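Local structure of thiosulfate sulfurtransferase (Pseudomonas aeruginosa, 1YT8) at residues A[8-11]-A[12-15]; A[514-517]-A[518-522]. The protein probably transfers sulfur from thiosulfate to cyanide, as a rhodanese does, and carries four rhodanese-like domains in one chain. All blocks are in the same frame, centred on the assembly; numbering follows the deposited sequence.

Contact 1 (A[8-11]-A[12-15]); sequences VRTF and HDIR
Thr10 and Asp13 form a capping box at the start of helix 11-20, where strand 7-9, the edge strand of the first rhodanese-like sheet, gives way to the helix. Thr10 N donates to Asp13 OD2 at 2.8 Å in an almost straight bond (174°), meeting the carboxylate on its anti side, a little out of its plane. In the other direction Asp13 N reaches Thr10 OG1 at 3.2 Å. With chi1 at 73°, that hydroxyl sits between the backbone N and the carbonyl carbon of Thr10, which turns it toward the first turn of the helix. The negative carboxylate beside the helix N terminus would be expected to suit the helix dipole. Backbone bonds Ile14 N to Thr10 O (3.1 Å) and Arg15 N to Phe11 O (2.8 Å) carry the helix onward.

The aliphatic start of Arg9 lies against the cap, CB 3.9 Å from Asp13 OD2, while its guanidinium runs off to Thr67, Ile66 O and a salt bridge with Asp90. Beyond the cap, Phe11 and His12 make a T-shaped pair: the phenyl edge faces the imidazole, planes 74° apart. The buried Phe11 ring also packs edge-to-face with Trp101. Arg15 runs alongside Phe11, pointing the same way; its extended chain, CG anti to the backbone N, carries the guanidinium past the ring to Asp521 O. The CB of Arg15 lies over one phenyl face and its CD is 3.9 Å from Phe11 CZ. At the aromatic pair, Phe11 CD2 stands 3.8 Å above the centre of the His12 ring, closest to ND1 and CE1.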
ATOM      1  N   VAL A   8       1.705 -25.109 -13.571  1.00 20.03           N
ATOM      2  CA  VAL A   8       0.320 -24.782 -13.263  1.00 20.37           C
ATOM      3  C   VAL A   8       0.003 -25.201 -11.826  1.00 19.71           C
ATOM      4  O   VAL A   8       0.304 -26.321 -11.402  1.00 20.34           O
ATOM      5  CB  VAL A   8      -0.671 -25.512 -14.207  1.00 21.65           C
ATOM      6  CG1 VAL A   8      -2.090 -25.152 -13.832  1.00 20.71           C
ATOM      7  CG2 VAL A   8      -0.378 -25.131 -15.656  1.00 19.73           C
ATOM      8  N   ARG A   9      -0.611 -24.283 -11.088  1.00 18.63           N
ATOM      9  CA  ARG A   9      -1.023 -24.525  -9.718  1.00 18.22           C
ATOM     10  C   ARG A   9      -2.505 -24.197  -9.608  1.00 17.46           C
ATOM     11  O   ARG A   9      -2.987 -23.237 -10.212  1.00 17.80           O
ATOM     12  CB  ARG A   9      -0.207 -23.670  -8.748  1.00 18.92           C
ATOM     13  CG  ARG A   9       1.072 -24.354  -8.279  1.00 20.27           C
ATOM     14  CD  ARG A   9       1.743 -23.581  -7.146  1.00 20.60           C
ATOM     15  NE  ARG A   9       2.633 -22.527  -7.622  1.00 18.70           N
ATOM     16  CZ  ARG A   9       3.913 -22.712  -7.927  1.00 17.66           C
ATOM     17  NH1 ARG A   9       4.458 -23.915  -7.807  1.00 19.00           N
ATOM     18  NH2 ARG A   9       4.656 -21.691  -8.335  1.00 19.28           N
ATOM     19  N   THR A  10      -3.220 -25.001  -8.830  1.00 17.54           N
ATOM     20  CA  THR A  10      -4.652 -24.832  -8.659  1.00 15.75           C
ATOM     21  C   THR A  10      -5.047 -24.166  -7.354  1.00 16.38           C
ATOM     22  O   THR A  10      -4.215 -23.901  -6.485  1.00 15.14           O
ATOM     23  CB  THR A  10      -5.373 -26.191  -8.688  1.00 17.55           C
ATOM     24  OG1 THR A  10      -5.103 -26.895  -7.465  1.00 16.26           O
ATOM     25  CG2 THR A  10      -4.885 -27.037  -9.864  1.00 15.62           C
ATOM     26  N   PHE A  11      -6.343 -23.899  -7.241  1.00 16.92           N
ATOM     27  CA  PHE A  11      -6.926 -23.315  -6.043  1.00 18.72           C
ATOM     28  C   PHE A  11      -6.515 -24.202  -4.865  1.00 17.86           C
ATOM     29  O   PHE A  11      -6.106 -23.718  -3.813  1.00 16.40           O
ATOM     30  CB  PHE A  11      -8.454 -23.303  -6.174  1.00 19.01           C
ATOM     31  CG  PHE A  11      -9.183 -23.207  -4.860  1.00 19.10           C
ATOM     32  CD1 PHE A  11      -9.261 -21.998  -4.171  1.00 18.77           C
ATOM     33  CD2 PHE A  11      -9.774 -24.339  -4.298  1.00 19.33           C
ATOM     34  CE1 PHE A  11      -9.913 -21.915  -2.938  1.00 20.28           C
ATOM     35  CE2 PHE A  11     -10.429 -24.268  -3.067  1.00 20.74           C
ATOM     36  CZ  PHE A  11     -10.498 -23.053  -2.384  1.00 21.79           C
ATOM     37  N   HIS A  12      -6.624 -25.512  -5.060  1.00 18.46           N
ATOM     38  CA  HIS A  12      -6.280 -26.472  -4.018  1.00 18.74           C
ATOM     39  C   HIS A  12      -4.814 -26.423  -3.597  1.00 17.37           C
ATOM     40  O   HIS A  12      -4.505 -26.595  -2.416  1.00 16.82           O
ATOM     41  CB  HIS A  12      -6.674 -27.878  -4.468  1.00 21.22           C
ATOM     42  CG  HIS A  12      -8.149 -28.041  -4.654  1.00 26.80           C
ATOM     43  ND1 HIS A  12      -9.033 -28.039  -3.596  1.00 30.40           N
ATOM     44  CD2 HIS A  12      -8.905 -28.124  -5.775  1.00 29.64           C
ATOM     45  CE1 HIS A  12     -10.269 -28.110  -4.057  1.00 30.25           C
ATOM     46  NE2 HIS A  12     -10.219 -28.161  -5.376  1.00 31.59           N
ATOM     47  N   ASP A  13      -3.916 -26.187  -4.552  1.00 16.12           N
ATOM     48  CA  ASP A  13      -2.489 -26.094  -4.244  1.00 14.83           C
ATOM     49  C   ASP A  13      -2.258 -24.881  -3.351  1.00 14.17           C
ATOM     50  O   ASP A  13      -1.532 -24.949  -2.356  1.00 13.04           O
ATOM     51  CB  ASP A  13      -1.651 -25.916  -5.520  1.00 16.34           C
ATOM     52  CG  ASP A  13      -1.599 -27.166  -6.379  1.00 18.62           C
ATOM     53  OD1 ASP A  13      -1.326 -28.255  -5.831  1.00 16.87           O
ATOM     54  OD2 ASP A  13      -1.811 -27.053  -7.609  1.00 14.88           O
ATOM     55  N   ILE A  14      -2.868 -23.760  -3.725  1.00 13.99           N
ATOM     56  CA  ILE A  14      -2.723 -22.523  -2.963  1.00 13.33           C
ATOM     57  C   ILE A  14      -3.344 -22.663  -1.572  1.00 14.02           C
ATOM     58  O   ILE A  14      -2.741 -22.265  -0.575  1.00 13.20           O
ATOM     59  CB  ILE A  14      -3.400 -21.333  -3.691  1.00 14.12           C
ATOM     60  CG1 ILE A  14      -2.768 -21.127  -5.079  1.00 13.92           C
ATOM     61  CG2 ILE A  14      -3.299 -20.078  -2.833  1.00 11.77           C
ATOM     62  CD1 ILE A  14      -1.268 -20.839  -5.063  1.00 15.30           C
ATOM     63  N   ARG A  15      -4.549 -23.227  -1.505  1.00 14.19           N
ATOM     64  CA  ARG A  15      -5.228 -23.399  -0.226  1.00 14.30           C
ATOM     65  C   ARG A  15      -4.411 -24.278   0.709  1.00 15.07           C
ATOM     66  O   ARG A  15      -4.321 -24.005   1.905  1.00 15.83           O
ATOM     67  CB  ARG A  15      -6.615 -24.017  -0.426  1.00 15.33           C
ATOM     68  CG  ARG A  15      -7.436 -24.091   0.859  1.00 17.72           C
ATOM     69  CD  ARG A  15      -8.785 -24.757   0.627  1.00 19.87           C
ATOM     70  NE  ARG A  15      -9.588 -24.813   1.847  1.00 24.65           N
ATOM     71  CZ  ARG A  15     -10.237 -23.778   2.371  1.00 27.08           C
ATOM     72  NH1 ARG A  15     -10.190 -22.586   1.785  1.00 27.13           N
ATOM     73  NH2 ARG A  15     -10.935 -23.933   3.490  1.00 28.01           N
TER

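Contact 2 (A[514-517]-A[518-522]); sequences LVEQ and LGRDG
Helix 514-521, a short helix of about two turns that packs against helix 114-127 near the C-terminal end of the chain, holds an i to i+4 salt bridge between Glu516 and Arg520. Glu516 OE2 lies 3.1 Å from Arg520 NH1, at the edge of the guanidinium and near its plane, but the N-H points poorly at it (126°), so the hydrogen bond within the pair is weak. The two flat groups are steeply turned against each other, their planes 68° apart. Glu516 sends its CG anti to the backbone N (chi1 -177°) and extends before its carboxylate meets Arg520; the arginine bends at chi2 and chi3, turning back toward the helix start, alongside Glu516 and Gln517. Its NH2 then passes 4.0 Å from Gln517 CG and forms a second salt bridge, with Glu107.

Underneath, four successive backbone bonds link the segments: Leu518 N to Leu514 O at 2.9 Å, Gly519 N to Val515 O, Arg520 N to Glu516 O, and Asp521 N to Gln517 O at 2.9 Å. Gly522 N adds one more, to Leu518 O, before the chain leaves helical geometry at Gly522 with positive phi. On the buried side, Leu518 CG rests 3.4 Å from Leu514 O, and both leucines touch Ala118 of helix 114-127; Leu518 also meets Leu41. Asp521 turns its carboxylate away from the preceding turn to bond Thr523 just past the helix end. With carboxylates at both NH1 and NH2, the Arg520 guanidinium probably has its charge well compensated, and its position is probably set by Glu107 as well as by the weakly bonded Glu516.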
ATOM      1  N   LEU A 514     -17.510  -8.465   5.774  1.00 11.95           N
ATOM      2  CA  LEU A 514     -16.192  -9.100   5.738  1.00 12.35           C
ATOM      3  C   LEU A 514     -15.943 -10.263   6.694  1.00 12.64           C
ATOM      4  O   LEU A 514     -15.326 -11.252   6.310  1.00 13.52           O
ATOM      5  CB  LEU A 514     -15.095  -8.050   5.932  1.00 12.08           C
ATOM      6  CG  LEU A 514     -14.854  -7.145   4.724  1.00 13.30           C
ATOM      7  CD1 LEU A 514     -13.803  -6.108   5.071  1.00 11.95           C
ATOM      8  CD2 LEU A 514     -14.407  -7.987   3.535  1.00 14.27           C
ATOM      9  N   VAL A 515     -16.398 -10.156   7.936  1.00 12.02           N
ATOM     10  CA  VAL A 515     -16.175 -11.244   8.880  1.00 13.62           C
ATOM     11  C   VAL A 515     -16.835 -12.529   8.386  1.00 14.47           C
ATOM     12  O   VAL A 515     -16.268 -13.620   8.508  1.00 15.86           O
ATOM     13  CB  VAL A 515     -16.685 -10.874  10.283  1.00 13.65           C
ATOM     14  CG1 VAL A 515     -16.657 -12.095  11.198  1.00 13.59           C
ATOM     15  CG2 VAL A 515     -15.798  -9.777  10.856  1.00 15.41           C
ATOM     16  N   GLU A 516     -18.024 -12.400   7.810  1.00 15.34           N
ATOM     17  CA  GLU A 516     -18.723 -13.561   7.283  1.00 18.13           C
ATOM     18  C   GLU A 516     -17.894 -14.172   6.151  1.00 17.22           C
ATOM     19  O   GLU A 516     -17.762 -15.391   6.060  1.00 15.94           O
ATOM     20  CB  GLU A 516     -20.106 -13.165   6.764  1.00 20.61           C
ATOM     21  CG  GLU A 516     -20.935 -14.340   6.272  1.00 26.67           C
ATOM     22  CD  GLU A 516     -22.316 -13.923   5.798  1.00 31.83           C
ATOM     23  OE1 GLU A 516     -23.038 -13.262   6.574  1.00 34.43           O
ATOM     24  OE2 GLU A 516     -22.682 -14.260   4.653  1.00 35.29           O
ATOM     25  N   GLN A 517     -17.329 -13.323   5.295  1.00 16.06           N
ATOM     26  CA  GLN A 517     -16.510 -13.812   4.185  1.00 14.20           C
ATOM     27  C   GLN A 517     -15.258 -14.530   4.682  1.00 14.03           C
ATOM     28  O   GLN A 517     -14.845 -15.538   4.104  1.00 15.73           O
ATOM     29  CB  GLN A 517     -16.090 -12.668   3.258  1.00 15.93           C
ATOM     30  CG  GLN A 517     -17.206 -12.058   2.434  1.00 14.55           C
ATOM     31  CD  GLN A 517     -16.663 -11.345   1.216  1.00 16.22           C
ATOM     32  OE1 GLN A 517     -16.324 -11.978   0.208  1.00 18.41           O
ATOM     33  NE2 GLN A 517     -16.548 -10.029   1.306  1.00 14.26           N
ATOM     34  N   LEU A 518     -14.645 -14.000   5.738  1.00 13.89           N
ATOM     35  CA  LEU A 518     -13.453 -14.622   6.314  1.00 14.01           C
ATOM     36  C   LEU A 518     -13.788 -16.047   6.746  1.00 15.48           C
ATOM     37  O   LEU A 518     -12.984 -16.964   6.581  1.00 16.11           O
ATOM     38  CB  LEU A 518     -12.958 -13.829   7.533  1.00 14.00           C
ATOM     39  CG  LEU A 518     -12.267 -12.481   7.294  1.00 13.04           C
ATOM     40  CD1 LEU A 518     -11.875 -11.866   8.635  1.00 10.60           C
ATOM     41  CD2 LEU A 518     -11.026 -12.679   6.428  1.00 13.33           C
ATOM     42  N   GLY A 519     -14.986 -16.227   7.300  1.00 16.13           N
ATOM     43  CA  GLY A 519     -15.404 -17.547   7.733  1.00 16.30           C
ATOM     44  C   GLY A 519     -15.504 -18.496   6.555  1.00 18.63           C
ATOM     45  O   GLY A 519     -15.134 -19.664   6.655  1.00 17.70           O
ATOM     46  N   ARG A 520     -16.003 -17.998   5.428  1.00 18.17           N
ATOM     47  CA  ARG A 520     -16.134 -18.833   4.244  1.00 19.36           C
ATOM     48  C   ARG A 520     -14.774 -19.170   3.641  1.00 19.75           C
ATOM     49  O   ARG A 520     -14.580 -20.274   3.131  1.00 19.56           O
ATOM     50  CB  ARG A 520     -17.027 -18.158   3.195  1.00 22.55           C
ATOM     51  CG  ARG A 520     -18.496 -18.069   3.603  1.00 25.66           C
ATOM     52  CD  ARG A 520     -19.415 -18.129   2.389  1.00 30.31           C
ATOM     53  NE  ARG A 520     -19.289 -16.964   1.521  1.00 32.94           N
ATOM     54  CZ  ARG A 520     -19.868 -15.788   1.753  1.00 35.97           C
ATOM     55  NH1 ARG A 520     -20.621 -15.618   2.832  1.00 37.01           N
ATOM     56  NH2 ARG A 520     -19.695 -14.781   0.905  1.00 35.30           N
ATOM     57  N   ASP A 521     -13.831 -18.230   3.702  1.00 18.18           N
ATOM     58  CA  ASP A 521     -12.494 -18.471   3.159  1.00 17.49           C
ATOM     59  C   ASP A 521     -11.754 -19.498   4.015  1.00 17.14           C
ATOM     60  O   ASP A 521     -11.234 -20.485   3.497  1.00 17.94           O
ATOM     61  CB  ASP A 521     -11.682 -17.179   3.117  1.00 17.47           C
ATOM     62  CG  ASP A 521     -10.272 -17.408   2.621  1.00 17.37           C
ATOM     63  OD1 ASP A 521     -10.083 -17.551   1.393  1.00 17.77           O
ATOM     64  OD2 ASP A 521      -9.353 -17.470   3.464  1.00 17.97           O
ATOM     65  N   GLY A 522     -11.694 -19.238   5.321  1.00 16.55           N
ATOM     66  CA  GLY A 522     -11.053 -20.146   6.264  1.00 16.78           C
ATOM     67  C   GLY A 522      -9.556 -20.410   6.190  1.00 17.06           C
ATOM     68  O   GLY A 522      -9.084 -21.411   6.735  1.00 16.65           O
TER

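Overall arrangement
From the N terminus, contact 1 comes first, at the junction of strand 7-9 with helix 11-20; contact 2 lies about 500 residues later, within helix 514-521. Each is local and closes no long loop, and they follow in series without nesting or crossing. Their centres are about 19 Å apart, on the same side of the chain's centre. They meet where Arg15 NH1 of contact 1 probably donates a hydrogen bond to Asp521 O of contact 2, at 2.9 Å. Through this touch, and the packing of helix 514-521 on helix 114-127, the C-terminal helix is tied back to helix 11-20 and to helix 114-127.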